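Local structure of creatinine amidohydrolase (Nostoc punctiforme PCC 73102, 3NO4) at residues 120-125 and 157-162; 107-112 and 141-146. The protein probably hydrolyses carbon-nitrogen bonds of linear amides as a metal-dependent member of the creatininase superfamily. All blocks are in the same frame, centred on the assembly; numbering follows the deposited sequence. Where two conformers were deposited one is given.

Contact 1. Residues 120-125 and 157-162; sequences FSKFYF and QVQCQV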
# COMPACT_ATOMS: atom_id res chain seq x y z
N PHE A 120 -4.71 -25.44 -7.36
CA PHE A 120 -5.75 -24.91 -8.24
C PHE A 120 -5.05 -24.03 -9.32
O PHE A 120 -4.09 -23.30 -9.03
CB PHE A 120 -6.81 -24.08 -7.49
CG PHE A 120 -7.75 -24.89 -6.68
CD1 PHE A 120 -8.91 -25.47 -7.28
CD2 PHE A 120 -7.52 -25.10 -5.32
CE1 PHE A 120 -9.78 -26.23 -6.53
CE2 PHE A 120 -8.42 -25.86 -4.55
CZ PHE A 120 -9.55 -26.41 -5.14
N SER A 121 -5.47 -24.17 -10.56
CA SER A 121 -4.90 -23.38 -11.64
C SER A 121 -5.90 -22.79 -12.67
O SER A 121 -5.50 -21.99 -13.51
CB SER A 121 -3.81 -24.21 -12.33
OG SER A 121 -4.39 -25.25 -13.07
N LYS A 122 -7.17 -23.17 -12.60
CA LYS A 122 -8.20 -22.61 -13.45
C LYS A 122 -9.22 -21.94 -12.56
O LYS A 122 -10.03 -22.62 -11.92
CB LYS A 122 -8.81 -23.73 -14.29
CG LYS A 122 -7.82 -24.37 -15.29
CD LYS A 122 -7.76 -23.61 -16.62
CE LYS A 122 -7.07 -24.42 -17.72
NZ LYS A 122 -7.12 -23.71 -19.04
N PHE A 123 -9.17 -20.60 -12.50
CA PHE A 123 -10.06 -19.77 -11.69
C PHE A 123 -11.10 -19.06 -12.57
O PHE A 123 -10.75 -18.15 -13.35
CB PHE A 123 -9.26 -18.75 -10.90
CG PHE A 123 -8.35 -19.34 -9.91
CD1 PHE A 123 -7.09 -19.84 -10.29
CD2 PHE A 123 -8.71 -19.42 -8.58
CE1 PHE A 123 -6.23 -20.39 -9.38
CE2 PHE A 123 -7.86 -20.00 -7.65
CZ PHE A 123 -6.61 -20.47 -8.04
N TYR A 124 -12.35 -19.51 -12.47
CA TYR A 124 -13.48 -19.01 -13.30
C TYR A 124 -14.40 -18.17 -12.41
O TYR A 124 -15.07 -18.72 -11.50
CB TYR A 124 -14.23 -20.21 -13.89
CG TYR A 124 -15.16 -19.90 -15.02
CD1 TYR A 124 -14.68 -19.55 -16.27
CD2 TYR A 124 -16.55 -20.00 -14.87
CE1 TYR A 124 -15.53 -19.30 -17.33
CE2 TYR A 124 -17.41 -19.76 -15.93
CZ TYR A 124 -16.88 -19.40 -17.16
OH TYR A 124 -17.70 -19.15 -18.22
N PHE A 125 -14.31 -16.85 -12.55
CA PHE A 125 -15.09 -15.90 -11.75
C PHE A 125 -16.38 -15.63 -12.50
O PHE A 125 -16.34 -15.03 -13.58
CB PHE A 125 -14.37 -14.58 -11.54
CG PHE A 125 -13.19 -14.70 -10.62
CD1 PHE A 125 -11.98 -15.19 -11.09
CD2 PHE A 125 -13.31 -14.40 -9.27
CE1 PHE A 125 -10.84 -15.31 -10.18
CE2 PHE A 125 -12.20 -14.53 -8.39
CZ PHE A 125 -10.99 -14.99 -8.87
N GLN A 157 1.07 -22.07 -15.12
CA GLN A 157 -0.19 -22.69 -15.46
C GLN A 157 -1.43 -21.91 -14.95
O GLN A 157 -2.50 -22.19 -15.43
CB GLN A 157 -0.26 -24.14 -14.94
CG GLN A 157 0.62 -25.11 -15.75
CD GLN A 157 2.09 -24.80 -15.64
OE1 GLN A 157 2.64 -24.79 -14.53
NE2 GLN A 157 2.75 -24.51 -16.78
N VAL A 158 -1.28 -20.99 -14.00
CA VAL A 158 -2.44 -20.39 -13.33
C VAL A 158 -3.11 -19.41 -14.29
O VAL A 158 -2.43 -18.54 -14.90
CB VAL A 158 -2.09 -19.69 -12.00
CG1 VAL A 158 -3.29 -18.86 -11.45
CG2 VAL A 158 -1.60 -20.74 -10.97
N GLN A 159 -4.42 -19.60 -14.44
CA GLN A 159 -5.23 -18.81 -15.37
C GLN A 159 -6.47 -18.35 -14.65
O GLN A 159 -7.08 -19.15 -13.93
CB GLN A 159 -5.65 -19.65 -16.57
CG GLN A 159 -4.51 -20.12 -17.42
CD GLN A 159 -4.92 -21.06 -18.52
OE1 GLN A 159 -6.12 -21.28 -18.78
NE2 GLN A 159 -3.93 -21.62 -19.21
N CYS A 160 -6.81 -17.08 -14.83
CA CYS A 160 -8.06 -16.54 -14.35
C CYS A 160 -8.88 -16.01 -15.52
O CYS A 160 -8.30 -15.48 -16.51
CB CYS A 160 -7.82 -15.40 -13.35
SG CYS A 160 -6.89 -15.84 -11.86
N GLN A 161 -10.19 -16.18 -15.43
CA GLN A 161 -11.15 -15.61 -16.40
C GLN A 161 -12.38 -15.14 -15.63
O GLN A 161 -12.79 -15.79 -14.64
CB GLN A 161 -11.56 -16.62 -17.48
CG GLN A 161 -12.31 -15.98 -18.70
CD GLN A 161 -13.17 -16.94 -19.50
OE1 GLN A 161 -12.72 -18.00 -19.91
NE2 GLN A 161 -14.40 -16.54 -19.77
N VAL A 162 -12.97 -14.05 -16.10
CA VAL A 162 -14.24 -13.54 -15.61
C VAL A 162 -15.31 -13.81 -16.70
O VAL A 162 -15.06 -13.63 -17.91
CB VAL A 162 -14.16 -12.04 -15.20
CG1 VAL A 162 -13.71 -11.18 -16.36
CG2 VAL A 162 -15.54 -11.57 -14.63
O HOH W 1 -4.15 -24.03 -15.95
O HOH W 2 -16.75 -18.25 -20.46
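The rings of Phe123 and Phe125 each take a backbone carbonyl at the edge, in the ring plane: Gln159 O for Phe123 and Gln161 O for Phe125. Cys160 SG also lies at the edge of Phe125, and it meets the Phe123 ring obliquely, 5.0 Å from the ring centroid. These strands, 122-125 and 159-162, are the parallel pair of a beta-alpha-beta unit whose crossover is helix 132-150. Strand 159-164 is outermost in this chain's sheet. Phe123 N donates almost straight to Gln159 O (2.9 Å, 174° at the hydrogen), and Gln161 N returns a bond to Phe123 O. Phe125 N then reaches Gln161 O. Gln159 N starts the ladder on Ser121 O.

Phe123, Phe125, Cys160 and Val162 share one face of the sheet, against helices 101-118 and 132-150. Val158 CG1 comes obliquely to Phe123 CE1 at 3.9 Å. The other face carries Lys122, Tyr124, Gln159 and Gln161, with helix 242-265 nearby. There, in the one of two Gln161 conformers given, the amide runs alongside the Tyr124 ring with its plane nearly upright to it, and a water can join Tyr124 OH to Gln161 NE2. Lys122 bends at chi2 (-86°), which brings its end back beside the extended Gln159. The C-terminal end adds carbonyls of Phe263 and Ala266 to Lys122 NZ, and that of Asp267 to Gln159 NE2. Lys122 NZ gives Gln159 OE1 a short bond of 2.6 Å, arriving 39° out of the amide plane.

Contact 2. Residues 107-112 and 141-146; sequences VVRDYV and SETYAH
Helices 101-118 and 132-150 pack on the same face of the parallel sheet, and they meet here through Arg109 and Val112 on one side and Thr143 and His146 on the other. The short segments cross at -45°, with axes 9.2 Å apart. The guanidinium of Arg109 lies flat on the His146 ring, planes about 10° apart. Arg109 CZ sits 3.3 Å from His146 CE1, offset toward the rim of the imidazole. Nearer the backbone, Arg109 CD places a CH-pi contact over the same ring. A bend at chi3 (92°) turns the guanidinium so that the aliphatic chain and the planar end both follow the imidazole.

Deeper in, Thr143 points toward helix 101-118 and touches both Arg109 and Val112. Its CG2 meets Val112 CG1 at 3.5 Å. Its OG1 rests against Arg109 CA at 3.4 Å, but bonds back to Ala139 O in its own helix, so the hydroxyl is satisfied without a partner across the contact. A water accepts a weak bond from Arg109 NH1 at the guanidinium edge and donates to Glu142 OE2. That carboxylate also bonds Ser102 of the second subunit. Shortening Arg109 to an alanine is likely to bare the stacked face of His146 and to cost Glu142 a weak water link to the neighbouring helix. The stack needs no N-H directed at the ring nitrogens, so the imidazole is held by face contact; a neutral ring would probably suit the cationic guanidinium better than a protonated one.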
# COMPACT_ATOMS: atom_id res chain seq x y z
N VAL A 107 -7.43 -8.51 -2.35
CA VAL A 107 -8.30 -9.60 -2.02
C VAL A 107 -8.15 -10.73 -3.04
O VAL A 107 -7.89 -11.86 -2.63
CB VAL A 107 -9.79 -9.15 -1.85
CG1 VAL A 107 -10.76 -10.35 -1.81
CG2 VAL A 107 -9.92 -8.25 -0.60
N VAL A 108 -8.28 -10.41 -4.34
CA VAL A 108 -8.14 -11.42 -5.40
C VAL A 108 -6.74 -12.07 -5.37
O VAL A 108 -6.58 -13.30 -5.48
CB VAL A 108 -8.45 -10.86 -6.81
CG1 VAL A 108 -8.07 -11.87 -7.90
CG2 VAL A 108 -9.95 -10.48 -6.89
N ARG A 109 -5.73 -11.24 -5.16
CA ARG A 109 -4.34 -11.72 -5.06
C ARG A 109 -4.20 -12.73 -3.93
O ARG A 109 -3.64 -13.80 -4.15
CB ARG A 109 -3.39 -10.56 -4.83
CG ARG A 109 -1.94 -10.91 -5.16
CD ARG A 109 -1.02 -9.84 -4.69
NE ARG A 109 -0.55 -10.14 -3.35
CZ ARG A 109 0.48 -9.54 -2.73
NH1 ARG A 109 1.18 -8.55 -3.33
NH2 ARG A 109 0.85 -9.96 -1.50
N ASP A 110 -4.75 -12.41 -2.75
CA ASP A 110 -4.73 -13.32 -1.60
C ASP A 110 -5.48 -14.62 -1.86
O ASP A 110 -4.97 -15.69 -1.51
CB ASP A 110 -5.30 -12.62 -0.35
CG ASP A 110 -4.35 -11.54 0.22
OD1 ASP A 110 -3.18 -11.44 -0.23
OD2 ASP A 110 -4.78 -10.79 1.14
N TYR A 111 -6.69 -14.55 -2.43
CA TYR A 111 -7.49 -15.76 -2.71
C TYR A 111 -6.73 -16.69 -3.65
O TYR A 111 -6.56 -17.88 -3.34
CB TYR A 111 -8.81 -15.41 -3.42
CG TYR A 111 -9.99 -15.00 -2.58
CD1 TYR A 111 -9.87 -14.07 -1.53
CD2 TYR A 111 -11.25 -15.49 -2.86
CE1 TYR A 111 -10.98 -13.66 -0.78
CE2 TYR A 111 -12.38 -15.10 -2.12
CZ TYR A 111 -12.25 -14.16 -1.11
OH TYR A 111 -13.38 -13.79 -0.38
N VAL A 112 -6.26 -16.12 -4.78
CA VAL A 112 -5.64 -16.90 -5.84
C VAL A 112 -4.30 -17.46 -5.39
O VAL A 112 -4.00 -18.62 -5.68
CB VAL A 112 -5.52 -16.13 -7.20
CG1 VAL A 112 -4.78 -16.98 -8.22
CG2 VAL A 112 -6.92 -15.72 -7.71
N SER A 141 -3.88 -9.68 -13.72
CA SER A 141 -2.54 -9.27 -14.12
C SER A 141 -1.60 -9.11 -12.91
O SER A 141 -0.50 -9.63 -12.90
CB SER A 141 -2.59 -7.98 -14.93
OG SER A 141 -3.23 -8.22 -16.16
N GLU A 142 -2.02 -8.35 -11.93
CA GLU A 142 -1.25 -8.21 -10.66
C GLU A 142 -0.91 -9.60 -10.02
O GLU A 142 0.23 -9.85 -9.58
CB GLU A 142 -2.05 -7.39 -9.67
CG GLU A 142 -1.25 -6.97 -8.39
CD GLU A 142 -0.96 -5.47 -8.28
OE1 GLU A 142 -1.31 -4.67 -9.17
OE2 GLU A 142 -0.34 -5.09 -7.25
N THR A 143 -1.92 -10.47 -10.00
CA THR A 143 -1.80 -11.82 -9.44
C THR A 143 -0.78 -12.67 -10.22
O THR A 143 0.10 -13.27 -9.60
CB THR A 143 -3.16 -12.48 -9.31
OG1 THR A 143 -3.91 -11.70 -8.39
CG2 THR A 143 -3.05 -13.98 -8.84
N TYR A 144 -0.83 -12.67 -11.56
CA TYR A 144 0.14 -13.46 -12.33
C TYR A 144 1.59 -13.05 -12.01
O TYR A 144 2.43 -13.91 -11.76
CB TYR A 144 -0.09 -13.38 -13.86
CG TYR A 144 -1.49 -13.75 -14.35
CD1 TYR A 144 -2.19 -14.83 -13.79
CD2 TYR A 144 -2.09 -13.02 -15.39
CE1 TYR A 144 -3.49 -15.16 -14.22
CE2 TYR A 144 -3.39 -13.34 -15.85
CZ TYR A 144 -4.08 -14.42 -15.27
OH TYR A 144 -5.34 -14.74 -15.68
N ALA A 145 1.85 -11.76 -11.96
CA ALA A 145 3.18 -11.24 -11.64
C ALA A 145 3.58 -11.61 -10.20
O ALA A 145 4.73 -12.01 -9.95
CB ALA A 145 3.22 -9.68 -11.87
N HIS A 146 2.62 -11.57 -9.28
CA HIS A 146 2.88 -11.99 -7.87
C HIS A 146 3.25 -13.46 -7.76
O HIS A 146 4.22 -13.77 -7.08
CB HIS A 146 1.69 -11.65 -6.98
CG HIS A 146 1.93 -11.89 -5.52
ND1 HIS A 146 2.89 -11.20 -4.81
CD2 HIS A 146 1.33 -12.73 -4.64
CE1 HIS A 146 2.88 -11.62 -3.55
NE2 HIS A 146 1.96 -12.56 -3.43
O HOH W 3 1.41 -7.15 -6.38

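Contacts 1 and 2 are two layers of one alpha/beta arrangement, their centres 11 Å apart. Helix 101-118 leads into strand 122-127, which is followed by helix 132-150 and strand 159-164, so the segments alternate along the chain. Several atoms join the layers. For example, Phe123 CE1 of contact 1 packs on Val112 CG1 of contact 2 at 3.9 Å, and Tyr144 OH, from helix 132-150, probably hydrogen-bonds Cys160 N at 2.9 Å. The nickel site of His50, Asp59 and Glu191 lies beyond the strands' C-terminal ends: the Val162 side chain is about 13 Å from the metal. Both contacts also touch the second subunit.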